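Local coordinates for protein Rho guanine nucleotide exchange factor 3 (Mus musculus, PDB 2Z0Q) that acts as a guanine nucleotide exchange factor for the small GTPases RhoA and RhoB, represented here by its DH-PH fragment, at residues A[168-171]-A[172-176]; A[333-336]-A[337-341]. All blocks are in the same frame, centred on the assembly; numbering follows the deposited sequence.

Contact 1: residues A[168-171]-A[172-176]; sequences REIL and RHTPN
The C-terminal end of helix 155-172 in the DH domain is closed by a cluster in which the two carboxylate oxygens of E169 are divided between R172 and H173, while the chain turns out of the helix at T174. OE1 of E169 takes a hydrogen bond from NH1 of R172 at 2.9 Å, which is also a salt bridge. OE2 of E169 accepts from NE2 of H173 at 2.8 Å, a His-carboxylate pair. Both donors stand above the carboxylate plane, yet OE2 itself lies almost exactly in the plane of the H173 ring, at its edge. The carboxylate and imidazole planes are turned 61° apart. E169 reaches both partners because its chain, with CG anti to the backbone N (chi1 177°), bends at chi2. R172 has CG between its backbone N and carbonyl carbon (chi1 68°), folding the arginine back along the helix, where O of R168 sits over one guanidinium face and CG of R172 lies over a face of the H173 ring.

An i to i+4 backbone bond runs from N of R172 to O of R168, at 2.9 Å. Beyond it, O of I170 is gripped twice: N of H173 reaches it at 3.1 Å and OG1 of T174 at 2.7 Å, from opposite faces of the carbonyl plane. N of T174 then bonds O of L171 at 3.0 Å; the two backbone bonds, from N of H173 and N of T174, each span three residues rather than four, a tighter turn than the helix before it.

E169 and I170 pack on A23 of helix 15-51, with H173 and T174 on K19 and R20, whereas R168 and L171 face I188 and E185 of helix 180-213, whose Q181 bonds O of T174.

Contact 2: residues A[333-336]-A[337-341]; sequences NKQQ and WLNCI
N333 and W337, one turn apart on helix 331-345, lie side by side: the asparagine amide stands at the edge of the indole near CD1 and NE1, its plane 79° from that of the ring. CD1 of W337 also comes within 3.3 Å of O of N333, the oxygen that accepts the backbone N of W337 at 3.1 Å. An alanine in place of N333 would remove the amide and is likely to open a gap beside this indole edge. On another flank, NE2 of Q335 donates to OD1 of N339 at 2.8 Å, nearly straight at 167°; a bend at chi2 (63°) turns the glutamine amide along the helix to reach it.

The i to i+4 backbone bonds set the spacing of these pairs: N of N339 bonds O of Q335 at 2.7 Å, and N of L338 bonds O of K334. Upstream, OD1 of D330 accepts the N of N333. The aliphatic chain of K334 passes CD1 of L338, while its NZ pairs with D285 and bonds O of F310.

W337 is buried against C234, L238 and V248, L338 and I341 touch L283, and I341 also touches L250, so the PH helix presents an apolar face to the strands and keeps its amide pair, Q335 with N339, on the exposed one.

Overall arrangement
Contact 1 comes first along the chain, at the end of helix 155-172 in the DH domain; contact 2 follows, on helix 331-345 of the PH domain. Their centres lie 39 Å apart and their nearest atoms about 23 Å, so they do not touch. The centre of contact 1 lies about 31 Å from the centre of the chain, among helices 15-51 and 180-213, and that of contact 2 about 16 Å, against strands 232-240, 245-251 and 282-285. The two share no helix, strand or sheet. Helix 180-213, which flanks contact 1, leads along the chain into the PH region, consistent with an elongated tandem of two domains, the DH part being the exchange module of this family.

Contact 1: residues A[168-171]-A[172-176]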
loop_
_atom_site.group_PDB
_atom_site.type_symbol
_atom_site.label_atom_id
_atom_site.label_comp_id
_atom_site.label_asym_id
_atom_site.label_seq_id
_atom_site.Cartn_x
_atom_site.Cartn_y
_atom_site.Cartn_z
ATOM N N ARG A 168 -18.541 3.679 -13.637
ATOM C CA ARG A 168 -18.572 4.162 -15.007
ATOM C C ARG A 168 -18.956 3.028 -15.999
ATOM O O ARG A 168 -19.529 3.278 -17.054
ATOM C CB ARG A 168 -17.210 4.823 -15.395
ATOM C CG ARG A 168 -17.351 5.636 -16.656
ATOM C CD ARG A 168 -16.067 6.399 -17.009
ATOM N NE ARG A 168 -15.645 7.312 -15.955
ATOM C CZ ARG A 168 -14.612 7.114 -15.126
ATOM N NH1 ARG A 168 -13.851 6.019 -15.184
ATOM N NH2 ARG A 168 -14.309 8.056 -14.236
ATOM N N GLU A 169 -18.619 1.788 -15.648
ATOM C CA GLU A 169 -18.979 0.625 -16.484
ATOM C C GLU A 169 -20.525 0.547 -16.496
ATOM O O GLU A 169 -21.114 0.239 -17.530
ATOM C CB GLU A 169 -18.338 -0.640 -15.929
ATOM C CG GLU A 169 -18.725 -1.950 -16.707
ATOM C CD GLU A 169 -18.324 -1.873 -18.180
ATOM O OE1 GLU A 169 -17.337 -1.158 -18.481
ATOM O OE2 GLU A 169 -18.956 -2.547 -19.031
ATOM N N ILE A 170 -21.194 0.835 -15.368
ATOM C CA ILE A 170 -22.661 0.862 -15.383
ATOM C C ILE A 170 -23.166 2.060 -16.222
ATOM O O ILE A 170 -24.052 1.938 -17.077
ATOM C CB ILE A 170 -23.257 0.995 -13.965
ATOM C CG1 ILE A 170 -22.692 -0.104 -13.048
ATOM C CG2 ILE A 170 -24.777 0.929 -14.054
ATOM C CD1 ILE A 170 -23.059 0.079 -11.548
ATOM N N LEU A 171 -22.559 3.226 -15.971
ATOM C CA LEU A 171 -22.969 4.448 -16.659
ATOM C C LEU A 171 -22.908 4.347 -18.187
ATOM O O LEU A 171 -23.812 4.802 -18.897
ATOM C CB LEU A 171 -22.044 5.610 -16.199
ATOM C CG LEU A 171 -22.304 6.925 -16.958
ATOM C CD1 LEU A 171 -23.728 7.428 -16.764
ATOM C CD2 LEU A 171 -21.311 7.949 -16.436
ATOM N N ARG A 172 -21.829 3.759 -18.708
ATOM C CA ARG A 172 -21.709 3.733 -20.165
ATOM C C ARG A 172 -22.747 2.873 -20.863
ATOM O O ARG A 172 -22.975 3.032 -22.047
ATOM C CB ARG A 172 -20.275 3.363 -20.620
ATOM C CG ARG A 172 -19.795 1.938 -20.336
ATOM C CD ARG A 172 -18.441 1.680 -21.095
ATOM N NE ARG A 172 -17.469 2.730 -20.767
ATOM C CZ ARG A 172 -16.665 2.712 -19.703
ATOM N NH1 ARG A 172 -16.682 1.687 -18.857
ATOM N NH2 ARG A 172 -15.873 3.768 -19.447
ATOM N N HIS A 173 -23.408 1.991 -20.130
ATOM C CA HIS A 173 -24.469 1.178 -20.742
ATOM C C HIS A 173 -25.849 1.661 -20.264
ATOM O O HIS A 173 -26.878 1.014 -20.496
ATOM C CB HIS A 173 -24.268 -0.286 -20.399
ATOM C CG HIS A 173 -22.922 -0.799 -20.786
ATOM N ND1 HIS A 173 -22.466 -0.759 -22.084
ATOM C CD2 HIS A 173 -21.912 -1.310 -20.039
ATOM C CE1 HIS A 173 -21.230 -1.222 -22.119
ATOM N NE2 HIS A 173 -20.869 -1.562 -20.893
ATOM N N THR A 174 -25.885 2.828 -19.636
ATOM C CA THR A 174 -27.152 3.391 -19.158
ATOM C C THR A 174 -27.699 4.372 -20.220
ATOM O O THR A 174 -27.022 5.352 -20.586
ATOM C CB THR A 174 -26.961 4.142 -17.795
ATOM O OG1 THR A 174 -26.451 3.233 -16.793
ATOM C CG2 THR A 174 -28.297 4.704 -17.296
ATOM N N PRO A 175 -28.915 4.122 -20.724
ATOM C CA PRO A 175 -29.555 4.969 -21.745
ATOM C C PRO A 175 -29.835 6.429 -21.307
ATOM O O PRO A 175 -29.960 6.723 -20.122
ATOM C CB PRO A 175 -30.827 4.185 -22.101
ATOM C CG PRO A 175 -31.139 3.433 -20.877
ATOM C CD PRO A 175 -29.801 3.023 -20.299
ATOM N N ASN A 176 -29.916 7.338 -22.280
ATOM C CA ASN A 176 -30.154 8.755 -21.975
ATOM C C ASN A 176 -31.479 9.060 -21.267
ATOM O O ASN A 176 -31.601 10.074 -20.586
ATOM C CB ASN A 176 -30.049 9.609 -23.252
ATOM C CG ASN A 176 -28.717 9.428 -23.983
ATOM O OD1 ASN A 176 -27.645 9.335 -23.365
ATOM N ND2 ASN A 176 -28.780 9.395 -25.317
#

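Contact 2: residues A[333-336]-A[337-341]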
loop_
_atom_site.group_PDB
_atom_site.type_symbol
_atom_site.label_atom_id
_atom_site.label_comp_id
_atom_site.label_asym_id
_atom_site.label_seq_id
_atom_site.Cartn_x
_atom_site.Cartn_y
_atom_site.Cartn_z
ATOM N N ASN A 333 10.874 -5.515 -8.325
ATOM C CA ASN A 333 11.223 -4.546 -7.284
ATOM C C ASN A 333 12.529 -3.813 -7.633
ATOM O O ASN A 333 12.679 -2.639 -7.323
ATOM C CB ASN A 333 11.370 -5.244 -5.917
ATOM C CG ASN A 333 11.487 -4.250 -4.752
ATOM O OD1 ASN A 333 10.698 -3.299 -4.639
ATOM N ND2 ASN A 333 12.465 -4.468 -3.877
ATOM N N LYS A 334 13.475 -4.515 -8.254
ATOM C CA LYS A 334 14.732 -3.857 -8.637
ATOM C C LYS A 334 14.447 -2.760 -9.662
ATOM O O LYS A 334 14.921 -1.627 -9.531
ATOM C CB LYS A 334 15.741 -4.858 -9.218
ATOM C CG LYS A 334 16.915 -4.100 -9.935
ATOM C CD LYS A 334 18.108 -5.017 -10.209
ATOM C CE LYS A 334 19.020 -4.393 -11.305
ATOM N NZ LYS A 334 20.238 -5.243 -11.487
ATOM N N GLN A 335 13.631 -3.069 -10.680
ATOM C CA GLN A 335 13.301 -2.041 -11.667
ATOM C C GLN A 335 12.586 -0.843 -11.026
ATOM O O GLN A 335 12.864 0.289 -11.393
ATOM C CB GLN A 335 12.432 -2.628 -12.820
ATOM C CG GLN A 335 12.318 -1.691 -14.046
ATOM C CD GLN A 335 13.667 -1.429 -14.717
ATOM O OE1 GLN A 335 14.420 -2.367 -14.988
ATOM N NE2 GLN A 335 13.964 -0.165 -14.994
ATOM N N GLN A 336 11.673 -1.105 -10.079
ATOM C CA GLN A 336 10.935 -0.046 -9.376
ATOM C C GLN A 336 11.916 0.922 -8.717
ATOM O O GLN A 336 11.784 2.130 -8.818
ATOM C CB GLN A 336 10.023 -0.656 -8.299
ATOM C CG GLN A 336 8.952 -1.654 -8.814
ATOM C CD GLN A 336 8.059 -2.192 -7.679
ATOM O OE1 GLN A 336 8.532 -2.879 -6.749
ATOM N NE2 GLN A 336 6.753 -1.871 -7.748
ATOM N N TRP A 337 12.907 0.366 -8.021
ATOM C CA TRP A 337 13.944 1.187 -7.391
ATOM C C TRP A 337 14.729 1.987 -8.418
ATOM O O TRP A 337 14.959 3.176 -8.248
ATOM C CB TRP A 337 14.893 0.310 -6.567
ATOM C CG TRP A 337 14.411 0.109 -5.160
ATOM C CD1 TRP A 337 13.815 -1.003 -4.634
ATOM C CD2 TRP A 337 14.457 1.076 -4.108
ATOM N NE1 TRP A 337 13.490 -0.778 -3.307
ATOM C CE2 TRP A 337 13.874 0.484 -2.967
ATOM C CE3 TRP A 337 14.937 2.382 -4.019
ATOM C CZ2 TRP A 337 13.758 1.170 -1.750
ATOM C CZ3 TRP A 337 14.820 3.063 -2.814
ATOM C CH2 TRP A 337 14.236 2.446 -1.697
ATOM N N LEU A 338 15.177 1.327 -9.484
ATOM C CA LEU A 338 15.902 2.057 -10.519
ATOM C C LEU A 338 15.030 3.195 -11.093
ATOM O O LEU A 338 15.484 4.338 -11.218
ATOM C CB LEU A 338 16.313 1.088 -11.653
ATOM C CG LEU A 338 17.311 -0.020 -11.333
ATOM C CD1 LEU A 338 17.702 -0.730 -12.657
ATOM C CD2 LEU A 338 18.559 0.566 -10.698
ATOM N N ASN A 339 13.768 2.882 -11.428
ATOM C CA ASN A 339 12.870 3.908 -11.993
ATOM C C ASN A 339 12.695 5.093 -11.032
ATOM O O ASN A 339 12.854 6.242 -11.428
ATOM C CB ASN A 339 11.477 3.324 -12.311
ATOM C CG ASN A 339 11.505 2.216 -13.353
ATOM O OD1 ASN A 339 12.466 2.063 -14.117
ATOM N ND2 ASN A 339 10.419 1.439 -13.406
ATOM N N CYS A 340 12.398 4.816 -9.753
ATOM C CA CYS A 340 12.196 5.905 -8.786
ATOM C C CYS A 340 13.415 6.770 -8.534
ATOM O O CYS A 340 13.311 7.977 -8.437
ATOM C CB CYS A 340 11.672 5.360 -7.456
ATOM S SG CYS A 340 10.001 4.721 -7.585
ATOM N N ILE A 341 14.585 6.155 -8.397
ATOM C CA ILE A 341 15.762 6.947 -8.191
ATOM C C ILE A 341 16.044 7.817 -9.440
ATOM O O ILE A 341 16.356 8.994 -9.340
ATOM C CB ILE A 341 16.981 6.050 -7.892
ATOM C CG1 ILE A 341 16.738 5.297 -6.572
ATOM C CG2 ILE A 341 18.279 6.920 -7.808
ATOM C CD1 ILE A 341 17.835 4.300 -6.242
#